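Local coordinates for ribosomal RNA processing protein 6 (Trypanosoma brucei brucei, PDB 4NLC) that probably trims RNA from the 3' end as a 3'-5' exoribonuclease of the nuclear exosome, represented here by the protein's catalytic core with exonuclease and HRDC domains, at residues 96-101 with 204-209; 108-113 with 124-129. The protein carries 1 engineered substitution. All coordinates share one frame; numbering follows the deposited sequence.

Interaction 1: residues 96-101 with 204-209; sequences DLEHHD and ADWRVR
H100 sends its ring out with CG anti to the backbone N (chi1 -178°), and R207 bends its chain at chi3 to lie over that ring. R207 CD sits 3.5 Å from the centroid of the H100 ring, in a CH-pi contact almost on the ring normal. The guanidinium follows, stacked on H100 with the planes 15° apart. D205 holds it from the edge in a side-on salt bridge. R207 NE bonds D205 OD1 at 3.0 Å and NH2 bonds OD2, each on a syn lone pair. D205 OD1 also takes the backbone N of R207, which makes an Asx turn. Two residues earlier on strand 92-100, the E98 chain lies over one face of the W206 indole. E98 CB is 3.7 Å from the centroid of the five-membered ring. The E98 carboxylate is stacked on the indole, 25° from its plane. One water bridges the two segments, giving to H99 O (2.9 Å) and A204 O, accepting from W206 N and meeting H100 ND1 in the ring plane. H100 NE2 accepts from Y103 N. This exonuclease-domain loop thus meets the strand through stacked faces and water, while D205 probably offsets the R207 charge over the H100 imidazole.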
ATOM      1  N   ASP A  96       2.705  -2.988 -10.296  1.00 26.13           N
ATOM      2  CA  ASP A  96       2.074  -3.494  -9.083  1.00 26.37           C
ATOM      3  C   ASP A  96       3.065  -3.368  -7.905  1.00 30.39           C
ATOM      4  O   ASP A  96       4.263  -3.156  -8.104  1.00 30.35           O
ATOM      5  CB  ASP A  96       1.516  -4.922  -9.239  1.00 28.47           C
ATOM      6  CG  ASP A  96       0.540  -5.351  -8.137  1.00 36.27           C
ATOM      7  OD1 ASP A  96      -0.070  -4.453  -7.486  1.00 33.96           O
ATOM      8  OD2 ASP A  96       0.376  -6.580  -7.932  1.00 42.39           O
ATOM      9  N   LEU A  97       2.557  -3.456  -6.685  1.00 26.29           N
ATOM     10  CA  LEU A  97       3.382  -3.334  -5.492  1.00 24.32           C
ATOM     11  C   LEU A  97       3.010  -4.420  -4.504  1.00 26.26           C
ATOM     12  O   LEU A  97       1.843  -4.815  -4.448  1.00 25.92           O
ATOM     13  CB  LEU A  97       3.102  -1.969  -4.804  1.00 24.13           C
ATOM     14  CG  LEU A  97       3.352  -0.637  -5.527  1.00 27.86           C
ATOM     15  CD1 LEU A  97       2.920   0.532  -4.649  1.00 27.73           C
ATOM     16  CD2 LEU A  97       4.803  -0.433  -5.834  1.00 28.05           C
ATOM     17  N   GLU A  98       3.976  -4.859  -3.676  1.00 22.42           N
ATOM     18  CA  GLU A  98       3.693  -5.733  -2.524  1.00 22.36           C
ATOM     19  C   GLU A  98       3.986  -4.883  -1.276  1.00 27.36           C
ATOM     20  O   GLU A  98       4.821  -3.965  -1.325  1.00 27.96           O
ATOM     21  CB  GLU A  98       4.446  -7.065  -2.551  1.00 23.73           C
ATOM     22  CG  GLU A  98       4.180  -7.902  -3.798  1.00 28.91           C
ATOM     23  CD  GLU A  98       2.748  -8.333  -4.063  1.00 42.93           C
ATOM     24  OE1 GLU A  98       1.938  -8.361  -3.110  1.00 31.54           O
ATOM     25  OE2 GLU A  98       2.440  -8.659  -5.231  1.00 47.46           O
ATOM     26  N   HIS A  99       3.263  -5.118  -0.197  1.00 25.21           N
ATOM     27  CA  HIS A  99       3.310  -4.250   0.994  1.00 25.43           C
ATOM     28  C   HIS A  99       3.328  -5.040   2.323  1.00 30.81           C
ATOM     29  O   HIS A  99       3.019  -6.233   2.341  1.00 32.27           O
ATOM     30  CB  HIS A  99       2.056  -3.332   0.903  1.00 24.93           C
ATOM     31  CG  HIS A  99       1.929  -2.230   1.910  1.00 27.55           C
ATOM     32  ND1 HIS A  99       1.150  -2.381   3.041  1.00 29.25           N
ATOM     33  CD2 HIS A  99       2.368  -0.952   1.854  1.00 28.67           C
ATOM     34  CE1 HIS A  99       1.204  -1.221   3.679  1.00 28.93           C
ATOM     35  NE2 HIS A  99       1.935  -0.335   3.013  1.00 28.92           N
ATOM     36  N   HIS A 100       3.716  -4.376   3.420  1.00 25.68           N
ATOM     37  CA  HIS A 100       3.727  -4.963   4.754  1.00 25.53           C
ATOM     38  C   HIS A 100       3.034  -4.014   5.736  1.00 29.17           C
ATOM     39  O   HIS A 100       3.373  -2.840   5.800  1.00 27.03           O
ATOM     40  CB  HIS A 100       5.161  -5.309   5.239  1.00 25.84           C
ATOM     41  CG  HIS A 100       5.149  -5.955   6.602  1.00 29.15           C
ATOM     42  ND1 HIS A 100       4.799  -7.293   6.766  1.00 30.72           N
ATOM     43  CD2 HIS A 100       5.324  -5.400   7.824  1.00 30.24           C
ATOM     44  CE1 HIS A 100       4.826  -7.516   8.073  1.00 30.41           C
ATOM     45  NE2 HIS A 100       5.138  -6.409   8.750  1.00 30.79           N
ATOM     46  N   ASP A 101       2.127  -4.533   6.540  1.00 28.91           N
ATOM     47  CA  ASP A 101       1.398  -3.684   7.467  1.00 30.92           C
ATOM     48  C   ASP A 101       1.392  -4.160   8.904  1.00 33.45           C
ATOM     49  O   ASP A 101       1.017  -3.369   9.757  1.00 34.58           O
ATOM     50  CB  ASP A 101      -0.058  -3.446   6.971  1.00 35.08           C
ATOM     51  CG  ASP A 101      -0.908  -4.684   6.726  1.00 53.61           C
ATOM     52  OD1 ASP A 101      -0.884  -5.600   7.572  1.00 57.98           O
ATOM     53  OD2 ASP A 101      -1.648  -4.706   5.720  1.00 61.03           O
ATOM     54  N   ALA A 204       1.283 -13.190   2.159  1.00 43.46           N
ATOM     55  CA  ALA A 204       2.651 -13.568   2.559  1.00 41.63           C
ATOM     56  C   ALA A 204       3.443 -12.401   3.223  1.00 39.84           C
ATOM     57  O   ALA A 204       2.979 -11.254   3.238  1.00 38.04           O
ATOM     58  CB  ALA A 204       3.417 -14.101   1.354  1.00 41.94           C
ATOM     59  N   ASP A 205       4.612 -12.722   3.815  1.00 33.06           N
ATOM     60  CA  ASP A 205       5.487 -11.730   4.421  1.00 31.13           C
ATOM     61  C   ASP A 205       6.472 -11.274   3.328  1.00 32.92           C
ATOM     62  O   ASP A 205       7.433 -11.988   2.986  1.00 30.81           O
ATOM     63  CB  ASP A 205       6.218 -12.295   5.647  1.00 32.80           C
ATOM     64  CG  ASP A 205       6.915 -11.238   6.498  1.00 36.98           C
ATOM     65  OD1 ASP A 205       7.045 -10.084   6.031  1.00 36.32           O
ATOM     66  OD2 ASP A 205       7.283 -11.553   7.650  1.00 38.15           O
ATOM     67  N   TRP A 206       6.211 -10.087   2.765  1.00 28.30           N
ATOM     68  CA  TRP A 206       7.017  -9.555   1.666  1.00 27.83           C
ATOM     69  C   TRP A 206       8.301  -8.858   2.138  1.00 32.88           C
ATOM     70  O   TRP A 206       9.079  -8.394   1.314  1.00 32.04           O
ATOM     71  CB  TRP A 206       6.170  -8.677   0.753  1.00 25.55           C
ATOM     72  CG  TRP A 206       5.204  -9.491  -0.033  1.00 26.86           C
ATOM     73  CD1 TRP A 206       3.883  -9.705   0.248  1.00 29.86           C
ATOM     74  CD2 TRP A 206       5.507 -10.295  -1.184  1.00 26.90           C
ATOM     75  NE1 TRP A 206       3.336 -10.576  -0.676  1.00 29.67           N
ATOM     76  CE2 TRP A 206       4.316 -10.969  -1.553  1.00 31.01           C
ATOM     77  CE3 TRP A 206       6.674 -10.506  -1.945  1.00 27.80           C
ATOM     78  CZ2 TRP A 206       4.248 -11.806  -2.671  1.00 30.31           C
ATOM     79  CZ3 TRP A 206       6.616 -11.381  -3.020  1.00 29.47           C
ATOM     80  CH2 TRP A 206       5.412 -12.005  -3.384  1.00 30.31           C
ATOM     81  N   ARG A 207       8.566  -8.882   3.451  1.00 30.54           N
ATOM     82  CA  ARG A 207       9.804  -8.340   4.006  1.00 30.50           C
ATOM     83  C   ARG A 207      10.934  -9.362   3.888  1.00 34.10           C
ATOM     84  O   ARG A 207      12.088  -8.992   4.080  1.00 33.93           O
ATOM     85  CB  ARG A 207       9.630  -8.069   5.504  1.00 31.27           C
ATOM     86  CG  ARG A 207       8.558  -7.059   5.855  1.00 33.96           C
ATOM     87  CD  ARG A 207       8.520  -6.903   7.355  1.00 32.08           C
ATOM     88  NE  ARG A 207       8.148  -8.156   8.005  1.00 30.33           N
ATOM     89  CZ  ARG A 207       8.368  -8.414   9.281  1.00 40.56           C
ATOM     90  NH1 ARG A 207       8.983  -7.523  10.047  1.00 33.11           N
ATOM     91  NH2 ARG A 207       7.992  -9.569   9.801  1.00 29.66           N
ATOM     92  N   VAL A 208      10.616 -10.655   3.675  1.00 31.30           N
ATOM     93  CA  VAL A 208      11.649 -11.693   3.693  1.00 32.34           C
ATOM     94  C   VAL A 208      12.604 -11.586   2.509  1.00 34.59           C
ATOM     95  O   VAL A 208      12.208 -11.275   1.383  1.00 32.84           O
ATOM     96  CB  VAL A 208      11.136 -13.152   3.892  1.00 38.60           C
ATOM     97  CG1 VAL A 208      10.315 -13.273   5.181  1.00 39.01           C
ATOM     98  CG2 VAL A 208      10.344 -13.661   2.687  1.00 38.80           C
ATOM     99  N   ARG A 209      13.880 -11.793   2.813  1.00 32.00           N
ATOM    100  CA  ARG A 209      14.967 -11.808   1.849  1.00 31.70           C
ATOM    101  C   ARG A 209      15.869 -12.997   2.197  1.00 36.00           C
ATOM    102  O   ARG A 209      16.212 -13.178   3.365  1.00 35.84           O
ATOM    103  CB  ARG A 209      15.755 -10.471   1.823  1.00 29.63           C
ATOM    104  CG  ARG A 209      14.936  -9.225   1.433  1.00 28.59           C
ATOM    105  CD  ARG A 209      14.435  -9.268  -0.020  1.00 28.72           C
ATOM    106  NE  ARG A 209      13.696  -8.053  -0.367  1.00 29.97           N
ATOM    107  CZ  ARG A 209      12.380  -7.894  -0.297  1.00 36.51           C
ATOM    108  NH1 ARG A 209      11.603  -8.890   0.105  1.00 34.55           N
ATOM    109  NH2 ARG A 209      11.831  -6.738  -0.631  1.00 28.36           N
TER
HETATM  110  O   HOH W   1       4.222  -8.396   3.781  1.00 27.92           O

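Interaction 2: residues 108-113 with 124-129; sequences FTCLMQ and DCLKVR
F108 and L126 cross at about a right angle where the loop after strand 120-123 folds back over strand 108-115, in the mixed sheet of the RNase H-like exonuclease fold. F108 CG lies between the backbone N and the carbonyl carbon (chi1 56°). This puts the CD1-CE1 side of the ring against the L126 methyl CD2, 3.7 Å from CE1. The ring meets that methyl obliquely, and elsewhere it meets the ring of H100. C125 of the loop points at the backbone of 110-112. Its CB lies 3.5 Å from C110 O. Its SG reaches along the chain to L111 C and M112 N, and packs on M112 CB at 3.7 Å. The T109 methyl CG2 approaches the same sulfur. C110 and L111 both face E98, forming a classic beta bulge, and C125 packs against this irregular part of the strand. D124 shapes the loop. Its OD1 accepts from L126 N, nearly along the C-O direction, and from K127 N, from above the carboxylate plane. The first is an Asx turn, the second an Asx motif. D124 OD2 makes a salt bridge with R209. R129 runs extended from CG to NE, and its NH1 comes beside F108 CB and forms a salt bridge with D161. A water gives to T109 O at 2.8 Å and to C125 O at 3.0 Å, and accepts from R129 NH1 at 2.9 Å.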
ATOM      1  N   PHE A 108       4.631  -0.296   4.995  1.00 24.62           N
ATOM      2  CA  PHE A 108       5.630   0.082   4.003  1.00 23.18           C
ATOM      3  C   PHE A 108       5.606  -0.818   2.785  1.00 25.86           C
ATOM      4  O   PHE A 108       5.363  -2.016   2.898  1.00 25.34           O
ATOM      5  CB  PHE A 108       7.065   0.195   4.607  1.00 24.44           C
ATOM      6  CG  PHE A 108       7.589  -1.028   5.328  1.00 25.55           C
ATOM      7  CD1 PHE A 108       8.140  -2.090   4.621  1.00 26.44           C
ATOM      8  CD2 PHE A 108       7.568  -1.099   6.721  1.00 27.62           C
ATOM      9  CE1 PHE A 108       8.630  -3.219   5.293  1.00 27.95           C
ATOM     10  CE2 PHE A 108       8.032  -2.235   7.390  1.00 29.54           C
ATOM     11  CZ  PHE A 108       8.579  -3.281   6.674  1.00 27.64           C
ATOM     12  N   THR A 109       5.954  -0.251   1.633  1.00 23.61           N
ATOM     13  CA  THR A 109       6.059  -1.019   0.400  1.00 22.82           C
ATOM     14  C   THR A 109       7.306  -1.906   0.446  1.00 26.09           C
ATOM     15  O   THR A 109       8.403  -1.431   0.754  1.00 24.94           O
ATOM     16  CB  THR A 109       6.052  -0.092  -0.803  1.00 23.39           C
ATOM     17  OG1 THR A 109       4.944   0.797  -0.657  1.00 25.31           O
ATOM     18  CG2 THR A 109       5.937  -0.864  -2.122  1.00 18.79           C
ATOM     19  N   CYS A 110       7.130  -3.173   0.084  1.00 23.12           N
ATOM     20  CA  CYS A 110       8.197  -4.176   0.068  1.00 23.38           C
ATOM     21  C   CYS A 110       8.818  -4.464  -1.300  1.00 26.97           C
ATOM     22  O   CYS A 110      10.004  -4.797  -1.382  1.00 27.22           O
ATOM     23  CB  CYS A 110       7.682  -5.460   0.689  1.00 23.65           C
ATOM     24  SG  CYS A 110       7.408  -5.328   2.461  1.00 28.39           S
ATOM     25  N   LEU A 111       8.004  -4.408  -2.349  1.00 22.55           N
ATOM     26  CA  LEU A 111       8.401  -4.803  -3.688  1.00 22.82           C
ATOM     27  C   LEU A 111       7.580  -4.063  -4.699  1.00 28.29           C
ATOM     28  O   LEU A 111       6.434  -3.712  -4.426  1.00 28.09           O
ATOM     29  CB  LEU A 111       8.087  -6.297  -3.811  1.00 23.10           C
ATOM     30  CG  LEU A 111       8.995  -7.184  -4.633  1.00 27.95           C
ATOM     31  CD1 LEU A 111      10.413  -7.249  -4.043  1.00 27.09           C
ATOM     32  CD2 LEU A 111       8.379  -8.585  -4.755  1.00 30.90           C
ATOM     33  N   MET A 112       8.182  -3.806  -5.865  1.00 24.86           N
ATOM     34  CA  MET A 112       7.509  -3.156  -6.987  1.00 23.40           C
ATOM     35  C   MET A 112       7.740  -4.108  -8.164  1.00 27.66           C
ATOM     36  O   MET A 112       8.855  -4.579  -8.369  1.00 25.20           O
ATOM     37  CB  MET A 112       8.100  -1.758  -7.285  1.00 24.36           C
ATOM     38  CG  MET A 112       7.497  -1.087  -8.517  1.00 27.20           C
ATOM     39  SD  MET A 112       8.218   0.534  -8.900  1.00 32.84           S
ATOM     40  CE  MET A 112       7.320   1.549  -7.780  1.00 28.87           C
ATOM     41  N   GLN A 113       6.693  -4.394  -8.920  1.00 23.30           N
ATOM     42  CA  GLN A 113       6.823  -5.261 -10.079  1.00 22.75           C
ATOM     43  C   GLN A 113       6.497  -4.391 -11.283  1.00 26.37           C
ATOM     44  O   GLN A 113       5.599  -3.539 -11.224  1.00 22.26           O
ATOM     45  CB  GLN A 113       5.863  -6.477  -9.986  1.00 24.26           C
ATOM     46  CG  GLN A 113       6.101  -7.376  -8.760  1.00 26.77           C
ATOM     47  CD  GLN A 113       5.086  -7.122  -7.692  1.00 36.84           C
ATOM     48  OE1 GLN A 113       3.976  -7.640  -7.715  1.00 45.79           O
ATOM     49  NE2 GLN A 113       5.420  -6.284  -6.759  1.00 26.52           N
ATOM     50  N   ASP A 124      13.470  -4.388  -5.621  1.00 26.65           N
ATOM     51  CA  ASP A 124      13.554  -4.481  -4.181  1.00 27.16           C
ATOM     52  C   ASP A 124      13.511  -3.095  -3.525  1.00 32.71           C
ATOM     53  O   ASP A 124      14.548  -2.482  -3.271  1.00 31.67           O
ATOM     54  CB  ASP A 124      14.752  -5.331  -3.734  1.00 29.11           C
ATOM     55  CG  ASP A 124      14.754  -5.640  -2.258  1.00 32.56           C
ATOM     56  OD1 ASP A 124      14.087  -4.902  -1.489  1.00 30.63           O
ATOM     57  OD2 ASP A 124      15.458  -6.581  -1.857  1.00 36.52           O
ATOM     58  N   CYS A 125      12.272  -2.632  -3.248  1.00 32.63           N
ATOM     59  CA  CYS A 125      11.829  -1.407  -2.547  1.00 33.13           C
ATOM     60  C   CYS A 125      12.443  -1.240  -1.202  1.00 36.21           C
ATOM     61  O   CYS A 125      12.287  -0.166  -0.632  1.00 38.24           O
ATOM     62  CB  CYS A 125      10.317  -1.431  -2.370  1.00 33.32           C
ATOM     63  SG  CYS A 125       9.413  -1.159  -3.869  1.00 37.00           S
ATOM     64  N   LEU A 126      12.887  -2.326  -0.590  1.00 30.11           N
ATOM     65  CA  LEU A 126      13.484  -2.249   0.719  1.00 29.92           C
ATOM     66  C   LEU A 126      14.941  -1.883   0.574  1.00 35.04           C
ATOM     67  O   LEU A 126      15.390  -0.918   1.175  1.00 36.42           O
ATOM     68  CB  LEU A 126      13.308  -3.566   1.498  1.00 29.54           C
ATOM     69  CG  LEU A 126      11.894  -3.855   2.006  1.00 32.09           C
ATOM     70  CD1 LEU A 126      11.819  -5.235   2.691  1.00 30.93           C
ATOM     71  CD2 LEU A 126      11.399  -2.739   2.930  1.00 32.06           C
ATOM     72  N   LYS A 127      15.663  -2.625  -0.258  1.00 30.90           N
ATOM     73  CA  LYS A 127      17.083  -2.416  -0.499  1.00 30.17           C
ATOM     74  C   LYS A 127      17.355  -1.089  -1.197  1.00 33.88           C
ATOM     75  O   LYS A 127      18.369  -0.470  -0.899  1.00 34.59           O
ATOM     76  CB  LYS A 127      17.690  -3.598  -1.279  1.00 32.28           C
ATOM     77  CG  LYS A 127      19.198  -3.654  -1.130  1.00 45.64           C
ATOM     78  CD  LYS A 127      19.734  -5.041  -0.877  1.00 52.14           C
ATOM     79  CE  LYS A 127      21.242  -5.030  -0.864  1.00 56.53           C
ATOM     80  NZ  LYS A 127      21.788  -4.068   0.137  1.00 68.16           N
ATOM     81  N   VAL A 128      16.467  -0.637  -2.103  1.00 29.78           N
ATOM     82  CA  VAL A 128      16.693   0.651  -2.798  1.00 28.31           C
ATOM     83  C   VAL A 128      15.624   1.703  -2.401  1.00 29.43           C
ATOM     84  O   VAL A 128      15.408   2.668  -3.140  1.00 27.70           O
ATOM     85  CB  VAL A 128      16.892   0.516  -4.350  1.00 31.26           C
ATOM     86  CG1 VAL A 128      18.080  -0.387  -4.666  1.00 30.55           C
ATOM     87  CG2 VAL A 128      15.642   0.015  -5.053  1.00 30.60           C
ATOM     88  N   ARG A 129      15.028   1.553  -1.179  1.00 25.97           N
ATOM     89  CA  ARG A 129      14.030   2.471  -0.620  1.00 25.43           C
ATOM     90  C   ARG A 129      14.414   3.926  -0.784  1.00 29.81           C
ATOM     91  O   ARG A 129      13.613   4.708  -1.296  1.00 29.25           O
ATOM     92  CB  ARG A 129      13.760   2.176   0.868  1.00 26.16           C
ATOM     93  CG  ARG A 129      12.658   3.054   1.478  1.00 26.86           C
ATOM     94  CD  ARG A 129      12.485   2.712   2.944  1.00 27.76           C
ATOM     95  NE  ARG A 129      11.724   3.715   3.689  1.00 29.34           N
ATOM     96  CZ  ARG A 129      10.395   3.754   3.742  1.00 47.17           C
ATOM     97  NH1 ARG A 129       9.669   2.846   3.093  1.00 35.63           N
ATOM     98  NH2 ARG A 129       9.782   4.692   4.446  1.00 33.97           N
TER
HETATM   99  O   HOH W   2      10.033   0.855   1.074  1.00 30.01           O

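Both interactions rest on one sheet, where strands 92-100 and 108-115 are antiparallel neighbours. Interaction 2 is the more buried. It is mostly apolar, with sulfur, methyl and ring contacts on strand 108-115. Interaction 1 is partly buried and relies on flat polar groups, one of them held by an ion pair within the loop, and water. Neither has a direct hydrogen bond between its own segments, and each has a bridging water. The two also meet. E98 N probably bonds L111 O at 2.8 Å, at the bulge. R209 NE makes a salt bridge with D124 OD2 at 2.7 Å, so the loops 204-209 and 124-129 are tied to each other as well as to the sheet.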